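Diaminopimelate decarboxylase (Methanocaldococcus jannaschii, PDB 1TWI) catalyses the pyridoxal-phosphate-dependent decarboxylation of meso-diaminopimelate to L-lysine, the final step of lysine biosynthesis by the diaminopimelate pathway. Local coordinates at residues 35-40 with 77-82; 97-100 with 104-107; 158-163 with 173-178; 209-214 with 222-227. All blocks are in the same frame, centred on the assembly; numbering follows the deposited sequence.

Contact 1 (35-40 with 77-82); sequences MSEEQI and TRLLAK
Leu79 and Leu80 of helix 74-82 pack against Glu37 and Ile40, at the start of helix 37-58, in a buried and largely apolar contact. It lies where two parts of a fold-type III decarboxylase meet. Strand 32-36 belongs to a mixed beta sheet. Helix 74-82 follows strand 62-67, a strand of the TIM barrel. The chain leaves the sheet at Ser36 and turns straight into helix 37-58. Ser36 is the N-cap. Its OG accepts from Gln39 N at 3.0 Å, with an N-H...O angle of 161°, and also bonds Asp17 and Thr6.

Leu79 has the largest share. CG stands anti to the backbone N (chi1 170°), which points the branch at helix 37-58. Its CD2 lies between Ile40 and Glu37, 3.8 Å from Ile40 CD1. Its CD1 meets Glu37 alone. Both methyls, Leu79 CD1 and CD2, touch Glu37 CG, each at 3.9 Å. Glu37 thus meets the leucine mainly through this methylene and takes its carboxylate past it. OE1 of that carboxylate bonds His432 of the second subunit, while OE2 bonds Ser407. Leu433 of the second subunit packs on both Glu37 and Leu79, so the contact also lies beside the dimer interface. Ile40 reaches both leucines: CD1 meets Leu79, while CG2 touches both and lies closer to Leu80. The side chains of Ile40 and Leu80 meet at about a right angle, with Ile40 CG2 3.8 Å from Leu80 CD2.

Contact 2 (97-100 with 104-107); sequences IAKL and PSKK
Lys99 and Ser105 bring their side-chain ends together and bury nearly all the surface in this small contact. Lys99 sits near the end of helix 92-100. Its side chain leaves beside the backbone N and then bends twice, at chi2 (-63°) and chi3 (-81°). The curl carries the ammonium group across to the serine hydroxyl. Lys99 NZ is modelled 2.4 Å from Ser105 OG as the donor of a hydrogen bond. That is too short for an ordinary bond of this type, so the exact position of one of the two groups is doubtful. The aliphatic part stays close as well, with Lys99 CE 3.6 Å from Ser105 OG. The contact spans a helix-to-strand turn of the TIM barrel, between helix 92-100 and strand 108-110. Such turns lie at the end of a TIM barrel opposite the active site. Ser105 begins a short 3-10 segment, which Lys107 N closes with a backbone bond of 2.8 Å to Pro104 O. The serine hydroxyl has a second partner in Ala126 O. Lys99 itself packs on Ala126 and on Ile108 of the next strand.

Contact 3 (158-163 with 173-178); sequences RINPNV and TGLKKN
In the beta-alpha-beta unit of strand 153-160, helix 169-177 and strand 182-183, Leu175 of the helix packs against Asn160, Pro161 and Val163. The first strand, 153-160, is a strand of the TIM barrel. Arg158, near the end of this strand, touches the pyridoxal phosphate. Leu175 sits near the end of the helix and points at the chain leaving that strand. Its two methyls part. CD1 lies 3.6 Å from Val163 CG2 and 3.9 Å from Pro161 CD. CD2 lies 3.7 Å from Asn160 OD1. Both Pro161 and Val163 meet the leucine at about a right angle, whereas Asn160 and Leu175 run past one another in opposite directions. The amide of Asn160 is too poorly aimed to bond the helix directly. Instead a water links the two: it accepts from Asn160 ND2 at 3.1 Å and donates to Leu175 O at 2.9 Å. The same ND2 also bonds Phe180 O, so two partners hold the amide in place. Beyond the proline the chain makes an inverse gamma turn centred on Asn162, closed by a weak bond from Val163 N to Pro161 O. This bend brings Val163 back to the leucine. The backbone of Asn160 pairs with Leu182 and Val184. Helix 219-237 packs on Pro161 through Lys227 and Val228, and on Val163 through Glu223.

Contact 4 (209-214 with 222-227); sequences CHIGSQ and IEETRK. With PLP (pyridoxal-5'-phosphate), chain E.
Glu224 of helix 219-237 reaches between Cys209 and Ile211, which lie in the loop after strand 202-208. Its CG is anti to the backbone N (chi1 167°), and an extended chain then brings the carboxylate up to the loop. OE2 ends 3.1 Å from Cys209 O. Both atoms are acceptors as modelled, and the pair is not a hydrogen bond. A buried carboxylate set against a carbonyl oxygen might have a raised pKa. The cysteine sulfur lies alongside the acid chain, with Cys209 SG 3.8 Å from Glu224 CG. The side chain of Ile211 crosses that of Glu224 at a slant. Its CG1 stands between the backbone N and the carbonyl carbon (chi1 63°), which leaves CG2 beside the backbone N. Both branches then lie against the acid: Ile211 CD1 comes 3.7 Å from Glu224 OE1, and CG2 rests on its CG and CD.

His210, between these two residues, points away from the helix, into the active site. Its ring lies nearly flat over the pyridine ring of the cofactor, with PLP C2 3.4 Å above its plane and over its centre. Gly212 N lies over the other face, toward its rim. Gly249 N bonds ND1, which fixes the rotation of the ring. Ser213 OG donates to PLP O1P in a bond modelled very short, its exact length doubtful. Arg293 also bonds this hydroxyl. A histidine laid on the cofactor ring and a serine on its phosphate, from the loop after a barrel strand, are typical of the cofactor site of this decarboxylase family.

In the fold
Contacts 1, 3 and 4 are buried; contact 2 lies at the surface. Contacts 3 and 4 are close neighbours, with centres about 9 Å apart. The loop of contact 3 packs on helix 219-237, which supplies a segment of contact 4, and Asn162 O meets Lys227 there. Contacts 1 and 2 also touch, where Arg78 meets Leu100 O. Contact 1 lies on the opposite side of the chain's centre from contacts 3 and 4. The chemistry follows position. Contact 1 is aliphatic packing at the junction with the sheet domain. Contact 2 is one polar pair. Contact 3 mixes leucine packing with a water bridge. Contacts 3 and 4 both reach the cofactor, contact 3 through Arg158 and contact 4 through His210 and Ser213.

Contact 1 (35-40 with 77-82)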
loop_
_atom_site.group_PDB
_atom_site.type_symbol
_atom_site.label_atom_id
_atom_site.label_comp_id
_atom_site.label_asym_id
_atom_site.label_seq_id
_atom_site.Cartn_x
_atom_site.Cartn_y
_atom_site.Cartn_z
ATOM N N MET A 35 -1.722 -10.868 -17.701
ATOM C CA MET A 35 -3.146 -11.019 -17.508
ATOM C C MET A 35 -3.636 -11.867 -18.645
ATOM O O MET A 35 -3.385 -11.514 -19.805
ATOM C CB MET A 35 -3.844 -9.643 -17.564
ATOM C CG MET A 35 -3.510 -8.763 -16.322
ATOM S SD MET A 35 -4.163 -9.488 -14.730
ATOM C CE MET A 35 -5.875 -9.270 -14.910
ATOM N N SER A 36 -4.356 -12.952 -18.336
ATOM C CA SER A 36 -4.899 -13.856 -19.391
ATOM C C SER A 36 -6.280 -13.358 -19.833
ATOM O O SER A 36 -7.262 -13.350 -19.046
ATOM C CB SER A 36 -5.046 -15.303 -18.857
ATOM O OG SER A 36 -5.797 -16.087 -19.785
ATOM N N GLU A 37 -6.372 -12.941 -21.093
ATOM C CA GLU A 37 -7.638 -12.456 -21.604
ATOM C C GLU A 37 -8.659 -13.584 -21.597
ATOM O O GLU A 37 -9.811 -13.376 -21.230
ATOM C CB GLU A 37 -7.463 -11.937 -23.036
ATOM C CG GLU A 37 -8.786 -11.522 -23.702
ATOM C CD GLU A 37 -8.499 -10.943 -25.076
ATOM O OE1 GLU A 37 -8.378 -9.717 -25.195
ATOM O OE2 GLU A 37 -8.335 -11.707 -26.036
ATOM N N GLU A 38 -8.259 -14.785 -22.012
ATOM C CA GLU A 38 -9.232 -15.898 -22.015
ATOM C C GLU A 38 -9.688 -16.251 -20.577
ATOM O O GLU A 38 -10.844 -16.598 -20.360
ATOM C CB GLU A 38 -8.598 -17.137 -22.702
ATOM C CG GLU A 38 -9.467 -18.409 -22.759
ATOM C CD GLU A 38 -10.755 -18.284 -23.595
ATOM O OE1 GLU A 38 -10.877 -17.379 -24.463
ATOM O OE2 GLU A 38 -11.652 -19.136 -23.376
ATOM N N GLN A 39 -8.794 -16.219 -19.597
ATOM C CA GLN A 39 -9.261 -16.530 -18.250
ATOM C C GLN A 39 -10.360 -15.503 -17.794
ATOM O O GLN A 39 -11.321 -15.867 -17.088
ATOM C CB GLN A 39 -8.090 -16.488 -17.236
ATOM C CG GLN A 39 -8.536 -16.904 -15.838
ATOM C CD GLN A 39 -8.991 -18.370 -15.831
ATOM O OE1 GLN A 39 -10.194 -18.690 -15.663
ATOM N NE2 GLN A 39 -8.049 -19.258 -16.070
ATOM N N ILE A 40 -10.191 -14.216 -18.139
ATOM C CA ILE A 40 -11.207 -13.227 -17.774
ATOM C C ILE A 40 -12.521 -13.572 -18.488
ATOM O O ILE A 40 -13.619 -13.492 -17.877
ATOM C CB ILE A 40 -10.775 -11.761 -18.138
ATOM C CG1 ILE A 40 -9.557 -11.359 -17.293
ATOM C CG2 ILE A 40 -11.946 -10.770 -17.861
ATOM C CD1 ILE A 40 -8.918 -10.017 -17.662
ATOM N N THR A 77 -10.569 -3.008 -18.397
ATOM C CA THR A 77 -11.920 -2.475 -18.339
ATOM C C THR A 77 -12.535 -2.407 -19.750
ATOM O O THR A 77 -13.737 -2.645 -19.919
ATOM C CB THR A 77 -11.958 -1.065 -17.625
ATOM O OG1 THR A 77 -11.131 -0.148 -18.338
ATOM C CG2 THR A 77 -11.468 -1.183 -16.175
ATOM N N ARG A 78 -11.732 -2.120 -20.776
ATOM C CA ARG A 78 -12.309 -2.114 -22.122
ATOM C C ARG A 78 -12.690 -3.530 -22.527
ATOM O O ARG A 78 -13.705 -3.721 -23.198
ATOM C CB ARG A 78 -11.352 -1.461 -23.168
ATOM C CG ARG A 78 -11.344 0.065 -22.997
ATOM C CD ARG A 78 -10.563 0.852 -24.036
ATOM N NE ARG A 78 -11.259 0.861 -25.320
ATOM C CZ ARG A 78 -12.236 1.690 -25.697
ATOM N NH1 ARG A 78 -12.724 2.664 -24.917
ATOM N NH2 ARG A 78 -12.732 1.530 -26.911
ATOM N N LEU A 79 -11.875 -4.509 -22.122
ATOM C CA LEU A 79 -12.184 -5.920 -22.424
ATOM C C LEU A 79 -13.526 -6.235 -21.789
ATOM O O LEU A 79 -14.462 -6.728 -22.458
ATOM C CB LEU A 79 -11.117 -6.840 -21.808
ATOM C CG LEU A 79 -11.427 -8.378 -21.816
ATOM C CD1 LEU A 79 -11.671 -8.952 -23.286
ATOM C CD2 LEU A 79 -10.283 -9.102 -21.071
ATOM N N LEU A 80 -13.625 -5.985 -20.466
ATOM C CA LEU A 80 -14.864 -6.268 -19.768
ATOM C C LEU A 80 -16.071 -5.517 -20.370
ATOM O O LEU A 80 -17.134 -6.124 -20.538
ATOM C CB LEU A 80 -14.697 -6.049 -18.225
ATOM C CG LEU A 80 -13.919 -7.240 -17.637
ATOM C CD1 LEU A 80 -13.328 -6.872 -16.269
ATOM C CD2 LEU A 80 -14.887 -8.444 -17.538
ATOM N N ALA A 81 -15.895 -4.249 -20.774
ATOM C CA ALA A 81 -17.005 -3.507 -21.386
ATOM C C ALA A 81 -17.454 -4.226 -22.701
ATOM O O ALA A 81 -18.663 -4.383 -22.969
ATOM C CB ALA A 81 -16.571 -2.047 -21.757
ATOM N N LYS A 82 -16.484 -4.601 -23.514
ATOM C CA LYS A 82 -16.795 -5.274 -24.757
ATOM C C LYS A 82 -17.513 -6.606 -24.545
ATOM O O LYS A 82 -18.267 -7.023 -25.414
ATOM C CB LYS A 82 -15.526 -5.482 -25.581
ATOM C CG LYS A 82 -15.071 -4.188 -26.265
ATOM C CD LYS A 82 -14.098 -4.552 -27.367
ATOM C CE LYS A 82 -13.471 -3.348 -28.082
ATOM N NZ LYS A 82 -14.449 -2.530 -28.861
#

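Contact 2 (97-100 with 104-107)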
loop_
_atom_site.group_PDB
_atom_site.type_symbol
_atom_site.label_atom_id
_atom_site.label_comp_id
_atom_site.label_asym_id
_atom_site.label_seq_id
_atom_site.Cartn_x
_atom_site.Cartn_y
_atom_site.Cartn_z
ATOM N N ILE A 97 -12.853 6.310 -15.877
ATOM C CA ILE A 97 -12.363 5.151 -16.623
ATOM C C ILE A 97 -13.537 4.304 -17.212
ATOM O O ILE A 97 -13.438 3.829 -18.366
ATOM C CB ILE A 97 -11.446 4.263 -15.705
ATOM C CG1 ILE A 97 -10.130 4.989 -15.414
ATOM C CG2 ILE A 97 -11.134 2.956 -16.356
ATOM C CD1 ILE A 97 -9.414 4.362 -14.186
ATOM N N ALA A 98 -14.620 4.094 -16.458
ATOM C CA ALA A 98 -15.743 3.306 -16.997
ATOM C C ALA A 98 -16.314 3.951 -18.248
ATOM O O ALA A 98 -16.604 3.251 -19.239
ATOM C CB ALA A 98 -16.893 3.112 -15.930
ATOM N N LYS A 99 -16.497 5.282 -18.198
ATOM C CA LYS A 99 -17.043 5.995 -19.359
ATOM C C LYS A 99 -16.036 5.954 -20.499
ATOM O O LYS A 99 -16.449 5.730 -21.624
ATOM C CB LYS A 99 -17.409 7.448 -19.022
ATOM C CG LYS A 99 -18.522 7.613 -18.011
ATOM C CD LYS A 99 -19.812 7.045 -18.521
ATOM C CE LYS A 99 -20.524 8.041 -19.490
ATOM N NZ LYS A 99 -21.832 7.505 -19.995
ATOM N N LEU A 100 -14.735 6.159 -20.238
ATOM C CA LEU A 100 -13.774 6.062 -21.331
ATOM C C LEU A 100 -13.679 4.594 -21.828
ATOM O O LEU A 100 -13.173 4.327 -22.909
ATOM C CB LEU A 100 -12.375 6.541 -20.918
ATOM C CG LEU A 100 -12.315 8.089 -20.771
ATOM C CD1 LEU A 100 -10.821 8.523 -20.587
ATOM C CD2 LEU A 100 -12.944 8.777 -22.026
ATOM N N PRO A 104 -21.901 1.182 -20.858
ATOM C CA PRO A 104 -23.185 1.908 -20.951
ATOM C C PRO A 104 -23.559 2.512 -19.552
ATOM O O PRO A 104 -23.431 1.851 -18.502
ATOM C CB PRO A 104 -24.173 0.799 -21.334
ATOM C CG PRO A 104 -23.337 -0.268 -22.012
ATOM C CD PRO A 104 -21.998 -0.209 -21.333
ATOM N N SER A 105 -24.025 3.745 -19.528
ATOM C CA SER A 105 -24.379 4.369 -18.284
ATOM C C SER A 105 -25.426 3.600 -17.473
ATOM O O SER A 105 -25.375 3.594 -16.264
ATOM C CB SER A 105 -24.872 5.793 -18.569
ATOM O OG SER A 105 -23.711 6.591 -18.729
ATOM N N LYS A 106 -26.353 2.923 -18.128
ATOM C CA LYS A 106 -27.341 2.186 -17.371
ATOM C C LYS A 106 -26.772 0.936 -16.747
ATOM O O LYS A 106 -27.531 0.202 -16.140
ATOM C CB LYS A 106 -28.552 1.801 -18.238
ATOM C CG LYS A 106 -29.609 2.886 -18.359
ATOM C CD LYS A 106 -29.861 3.687 -17.034
ATOM C CE LYS A 106 -29.063 4.990 -17.078
ATOM N NZ LYS A 106 -29.324 5.794 -15.877
ATOM N N LYS A 107 -25.483 0.644 -16.956
ATOM C CA LYS A 107 -24.870 -0.514 -16.297
ATOM C C LYS A 107 -23.794 -0.017 -15.326
ATOM O O LYS A 107 -22.890 -0.752 -14.976
ATOM C CB LYS A 107 -24.214 -1.472 -17.310
ATOM C CG LYS A 107 -25.228 -2.163 -18.231
ATOM C CD LYS A 107 -24.503 -3.117 -19.238
ATOM C CE LYS A 107 -25.510 -4.018 -20.024
ATOM N NZ LYS A 107 -24.777 -4.931 -20.969
#

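Contact 3 (158-163 with 173-178)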
loop_
_atom_site.group_PDB
_atom_site.type_symbol
_atom_site.label_atom_id
_atom_site.label_comp_id
_atom_site.label_asym_id
_atom_site.label_seq_id
_atom_site.Cartn_x
_atom_site.Cartn_y
_atom_site.Cartn_z
ATOM N N ARG A 158 -27.638 1.673 0.002
ATOM C CA ARG A 158 -26.810 0.566 0.513
ATOM C C ARG A 158 -27.285 0.347 1.950
ATOM O O ARG A 158 -27.156 1.219 2.793
ATOM C CB ARG A 158 -25.315 0.935 0.530
ATOM C CG ARG A 158 -24.461 -0.148 1.167
ATOM C CD ARG A 158 -22.943 0.137 1.050
ATOM N NE ARG A 158 -22.168 -1.031 1.504
ATOM C CZ ARG A 158 -20.859 -1.167 1.354
ATOM N NH1 ARG A 158 -20.157 -0.202 0.768
ATOM N NH2 ARG A 158 -20.256 -2.272 1.789
ATOM N N ILE A 159 -27.838 -0.824 2.211
ATOM C CA ILE A 159 -28.368 -1.137 3.535
ATOM C C ILE A 159 -27.532 -2.189 4.250
ATOM O O ILE A 159 -26.867 -3.009 3.600
ATOM C CB ILE A 159 -29.802 -1.716 3.421
ATOM C CG1 ILE A 159 -29.779 -3.016 2.550
ATOM C CG2 ILE A 159 -30.723 -0.784 2.586
ATOM C CD1 ILE A 159 -31.216 -3.701 2.387
ATOM N N ASN A 160 -27.615 -2.196 5.584
ATOM C CA ASN A 160 -26.931 -3.192 6.420
ATOM C C ASN A 160 -28.098 -3.983 7.023
ATOM O O ASN A 160 -28.666 -3.571 8.014
ATOM C CB ASN A 160 -26.159 -2.468 7.488
ATOM C CG ASN A 160 -25.139 -1.552 6.883
ATOM O OD1 ASN A 160 -24.673 -1.821 5.774
ATOM N ND2 ASN A 160 -24.763 -0.499 7.586
ATOM N N PRO A 161 -28.474 -5.087 6.383
ATOM C CA PRO A 161 -29.584 -5.970 6.782
ATOM C C PRO A 161 -29.352 -6.616 8.113
ATOM O O PRO A 161 -28.217 -6.675 8.610
ATOM C CB PRO A 161 -29.701 -6.953 5.616
ATOM C CG PRO A 161 -28.292 -7.074 5.125
ATOM C CD PRO A 161 -27.628 -5.709 5.352
ATOM N N ASN A 162 -30.447 -7.109 8.685
ATOM C CA ASN A 162 -30.397 -7.670 9.995
ATOM C C ASN A 162 -29.946 -9.160 9.967
ATOM O O ASN A 162 -30.726 -10.048 10.288
ATOM C CB ASN A 162 -31.797 -7.505 10.599
ATOM C CG ASN A 162 -31.795 -7.646 12.108
ATOM O OD1 ASN A 162 -32.849 -7.850 12.724
ATOM N ND2 ASN A 162 -30.613 -7.527 12.715
ATOM N N VAL A 163 -28.699 -9.392 9.557
ATOM C CA VAL A 163 -28.101 -10.725 9.476
ATOM C C VAL A 163 -28.108 -11.418 10.848
ATOM O O VAL A 163 -27.808 -10.786 11.854
ATOM C CB VAL A 163 -26.662 -10.615 9.012
ATOM C CG1 VAL A 163 -25.967 -11.927 9.183
ATOM C CG2 VAL A 163 -26.643 -10.154 7.543
ATOM N N THR A 173 -20.961 -8.387 12.610
ATOM C CA THR A 173 -20.100 -7.420 13.278
ATOM C C THR A 173 -19.607 -6.394 12.252
ATOM O O THR A 173 -19.553 -5.191 12.533
ATOM C CB THR A 173 -18.933 -8.139 13.950
ATOM O OG1 THR A 173 -19.430 -8.811 15.128
ATOM C CG2 THR A 173 -17.841 -7.143 14.356
ATOM N N GLY A 174 -19.304 -6.877 11.052
ATOM C CA GLY A 174 -18.845 -6.000 9.969
ATOM C C GLY A 174 -19.935 -5.013 9.586
ATOM O O GLY A 174 -19.687 -3.810 9.493
ATOM N N LEU A 175 -21.150 -5.490 9.379
ATOM C CA LEU A 175 -22.220 -4.584 8.990
ATOM C C LEU A 175 -22.531 -3.519 10.041
ATOM O O LEU A 175 -22.959 -2.413 9.684
ATOM C CB LEU A 175 -23.511 -5.354 8.683
ATOM C CG LEU A 175 -23.423 -6.204 7.428
ATOM C CD1 LEU A 175 -24.619 -7.156 7.380
ATOM C CD2 LEU A 175 -23.357 -5.280 6.176
ATOM N N LYS A 176 -22.330 -3.854 11.329
ATOM C CA LYS A 176 -22.660 -2.926 12.391
ATOM C C LYS A 176 -21.547 -1.990 12.776
ATOM O O LYS A 176 -21.790 -0.845 13.140
ATOM C CB LYS A 176 -23.106 -3.690 13.639
ATOM C CG LYS A 176 -24.480 -4.301 13.493
ATOM C CD LYS A 176 -24.767 -5.240 14.669
ATOM C CE LYS A 176 -26.241 -5.667 14.720
ATOM N NZ LYS A 176 -27.206 -4.529 14.848
ATOM N N LYS A 177 -20.315 -2.459 12.682
ATOM C CA LYS A 177 -19.192 -1.644 13.124
ATOM C C LYS A 177 -18.458 -0.890 12.036
ATOM O O LYS A 177 -17.681 -0.015 12.342
ATOM C CB LYS A 177 -18.155 -2.521 13.855
ATOM C CG LYS A 177 -18.604 -2.994 15.257
ATOM C CD LYS A 177 -17.476 -3.729 15.985
ATOM C CE LYS A 177 -17.939 -4.363 17.317
ATOM N NZ LYS A 177 -16.737 -5.055 17.976
ATOM N N ASN A 178 -18.686 -1.216 10.770
ATOM C CA ASN A 178 -17.893 -0.560 9.729
ATOM C C ASN A 178 -18.553 0.733 9.349
ATOM O O ASN A 178 -19.704 1.033 9.780
ATOM C CB ASN A 178 -17.713 -1.517 8.537
ATOM C CG ASN A 178 -16.813 -2.702 8.882
ATOM O OD1 ASN A 178 -16.955 -3.801 8.324
ATOM N ND2 ASN A 178 -15.862 -2.475 9.783
HETATM O O HOH W 1 -25.291 -0.938 10.585
#

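Contact 4 (209-214 with 222-227)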
loop_
_atom_site.group_PDB
_atom_site.type_symbol
_atom_site.label_atom_id
_atom_site.label_comp_id
_atom_site.label_asym_id
_atom_site.label_seq_id
_atom_site.Cartn_x
_atom_site.Cartn_y
_atom_site.Cartn_z
ATOM N N CYS A 209 -26.358 -4.128 -1.126
ATOM C CA CYS A 209 -25.743 -4.654 0.085
ATOM C C CYS A 209 -24.457 -5.350 -0.397
ATOM O O CYS A 209 -24.413 -5.966 -1.470
ATOM C CB CYS A 209 -26.678 -5.678 0.755
ATOM S SG CYS A 209 -26.007 -6.354 2.263
ATOM N N HIS A 210 -23.403 -5.191 0.372
ATOM C CA HIS A 210 -22.142 -5.815 0.056
ATOM C C HIS A 210 -21.643 -6.203 1.424
ATOM O O HIS A 210 -21.485 -5.343 2.333
ATOM C CB HIS A 210 -21.171 -4.839 -0.568
ATOM C CG HIS A 210 -19.812 -5.424 -0.712
ATOM N ND1 HIS A 210 -19.529 -6.393 -1.655
ATOM C CD2 HIS A 210 -18.681 -5.240 0.013
ATOM C CE1 HIS A 210 -18.277 -6.783 -1.501
ATOM N NE2 HIS A 210 -17.743 -6.099 -0.492
ATOM N N ILE A 211 -21.401 -7.497 1.602
ATOM C CA ILE A 211 -21.056 -7.967 2.926
ATOM C C ILE A 211 -19.638 -8.325 3.286
ATOM O O ILE A 211 -19.361 -8.542 4.458
ATOM C CB ILE A 211 -21.933 -9.184 3.288
ATOM C CG1 ILE A 211 -21.645 -10.349 2.321
ATOM C CG2 ILE A 211 -23.388 -8.817 3.212
ATOM C CD1 ILE A 211 -22.440 -11.632 2.622
ATOM N N GLY A 212 -18.715 -8.385 2.322
ATOM C CA GLY A 212 -17.369 -8.775 2.697
ATOM C C GLY A 212 -16.656 -9.261 1.458
ATOM O O GLY A 212 -17.193 -9.111 0.345
ATOM N N SER A 213 -15.484 -9.871 1.625
ATOM C CA SER A 213 -14.692 -10.280 0.469
ATOM C C SER A 213 -13.938 -11.577 0.762
ATOM O O SER A 213 -13.682 -11.911 1.924
ATOM C CB SER A 213 -13.703 -9.149 0.106
ATOM O OG SER A 213 -13.060 -9.321 -1.180
ATOM N N GLN A 214 -13.629 -12.294 -0.311
ATOM C CA GLN A 214 -12.956 -13.589 -0.274
ATOM C C GLN A 214 -13.715 -14.531 0.671
ATOM O O GLN A 214 -13.135 -15.147 1.584
ATOM C CB GLN A 214 -11.463 -13.404 0.132
ATOM C CG GLN A 214 -10.655 -14.704 0.245
ATOM C CD GLN A 214 -10.686 -15.567 -1.035
ATOM O OE1 GLN A 214 -10.409 -16.809 -1.000
ATOM N NE2 GLN A 214 -10.985 -14.936 -2.154
ATOM N N ILE A 222 -26.475 -16.522 1.331
ATOM C CA ILE A 222 -27.883 -16.884 1.507
ATOM C C ILE A 222 -28.486 -15.945 2.597
ATOM O O ILE A 222 -29.552 -15.375 2.406
ATOM C CB ILE A 222 -28.020 -18.380 2.022
ATOM C CG1 ILE A 222 -27.562 -19.365 0.951
ATOM C CG2 ILE A 222 -29.472 -18.689 2.361
ATOM C CD1 ILE A 222 -27.277 -20.808 1.477
ATOM N N GLU A 223 -27.800 -15.778 3.723
ATOM C CA GLU A 223 -28.334 -14.942 4.806
ATOM C C GLU A 223 -28.477 -13.473 4.356
ATOM O O GLU A 223 -29.451 -12.808 4.691
ATOM C CB GLU A 223 -27.426 -15.048 6.047
ATOM C CG GLU A 223 -27.869 -14.176 7.239
ATOM C CD GLU A 223 -29.162 -14.660 7.898
ATOM O OE1 GLU A 223 -29.658 -15.786 7.583
ATOM O OE2 GLU A 223 -29.672 -13.896 8.754
ATOM N N GLU A 224 -27.485 -12.970 3.629
ATOM C CA GLU A 224 -27.589 -11.612 3.067
ATOM C C GLU A 224 -28.835 -11.548 2.175
ATOM O O GLU A 224 -29.649 -10.619 2.263
ATOM C CB GLU A 224 -26.352 -11.290 2.171
ATOM C CG GLU A 224 -26.542 -9.997 1.293
ATOM C CD GLU A 224 -25.515 -9.846 0.162
ATOM O OE1 GLU A 224 -24.774 -10.838 -0.159
ATOM O OE2 GLU A 224 -25.463 -8.749 -0.447
ATOM N N THR A 225 -29.022 -12.552 1.322
ATOM C CA THR A 225 -30.159 -12.468 0.394
ATOM C C THR A 225 -31.504 -12.489 1.122
ATOM O O THR A 225 -32.421 -11.697 0.796
ATOM C CB THR A 225 -30.097 -13.612 -0.662
ATOM O OG1 THR A 225 -28.849 -13.535 -1.376
ATOM C CG2 THR A 225 -31.175 -13.452 -1.664
ATOM N N ARG A 226 -31.597 -13.360 2.134
ATOM C CA ARG A 226 -32.826 -13.424 2.891
ATOM C C ARG A 226 -33.103 -12.065 3.574
ATOM O O ARG A 226 -34.208 -11.564 3.531
ATOM C CB ARG A 226 -32.722 -14.461 3.995
ATOM C CG ARG A 226 -32.574 -15.938 3.510
ATOM C CD ARG A 226 -32.522 -16.872 4.731
ATOM N NE ARG A 226 -32.519 -18.288 4.362
ATOM C CZ ARG A 226 -32.436 -19.293 5.238
ATOM N NH1 ARG A 226 -32.336 -19.016 6.556
ATOM N NH2 ARG A 226 -32.521 -20.570 4.798
ATOM N N LYS A 227 -32.096 -11.495 4.219
ATOM C CA LYS A 227 -32.365 -10.264 4.977
ATOM C C LYS A 227 -32.588 -9.014 4.122
ATOM O O LYS A 227 -33.329 -8.087 4.526
ATOM C CB LYS A 227 -31.280 -10.100 6.029
ATOM C CG LYS A 227 -31.232 -11.334 6.984
ATOM C CD LYS A 227 -32.527 -11.361 7.791
ATOM C CE LYS A 227 -32.794 -12.755 8.443
ATOM N NZ LYS A 227 -31.981 -12.970 9.617
HETATM N N1 PLP E . -18.962 -4.067 -4.041
HETATM C C2 PLP E . -18.491 -3.257 -3.023
HETATM C C2A PLP E . -19.484 -2.212 -2.457
HETATM C C3 PLP E . -17.170 -3.430 -2.618
HETATM O O3 PLP E . -16.740 -2.617 -1.619
HETATM C C4 PLP E . -16.332 -4.379 -3.141
HETATM C C4A PLP E . -14.863 -4.487 -2.607
HETATM O O4A PLP E . -14.472 -3.573 -1.953
HETATM C C5 PLP E . -16.805 -5.213 -4.179
HETATM C C6 PLP E . -18.118 -5.032 -4.582
HETATM C C5A PLP E . -16.030 -6.322 -4.878
HETATM O O4P PLP E . -15.563 -7.332 -3.947
HETATM P P PLP E . -14.845 -8.653 -4.452
HETATM O O1P PLP E . -14.523 -9.365 -3.202
HETATM O O2P PLP E . -13.611 -8.187 -5.172
HETATM O O3P PLP E . -15.778 -9.388 -5.302
#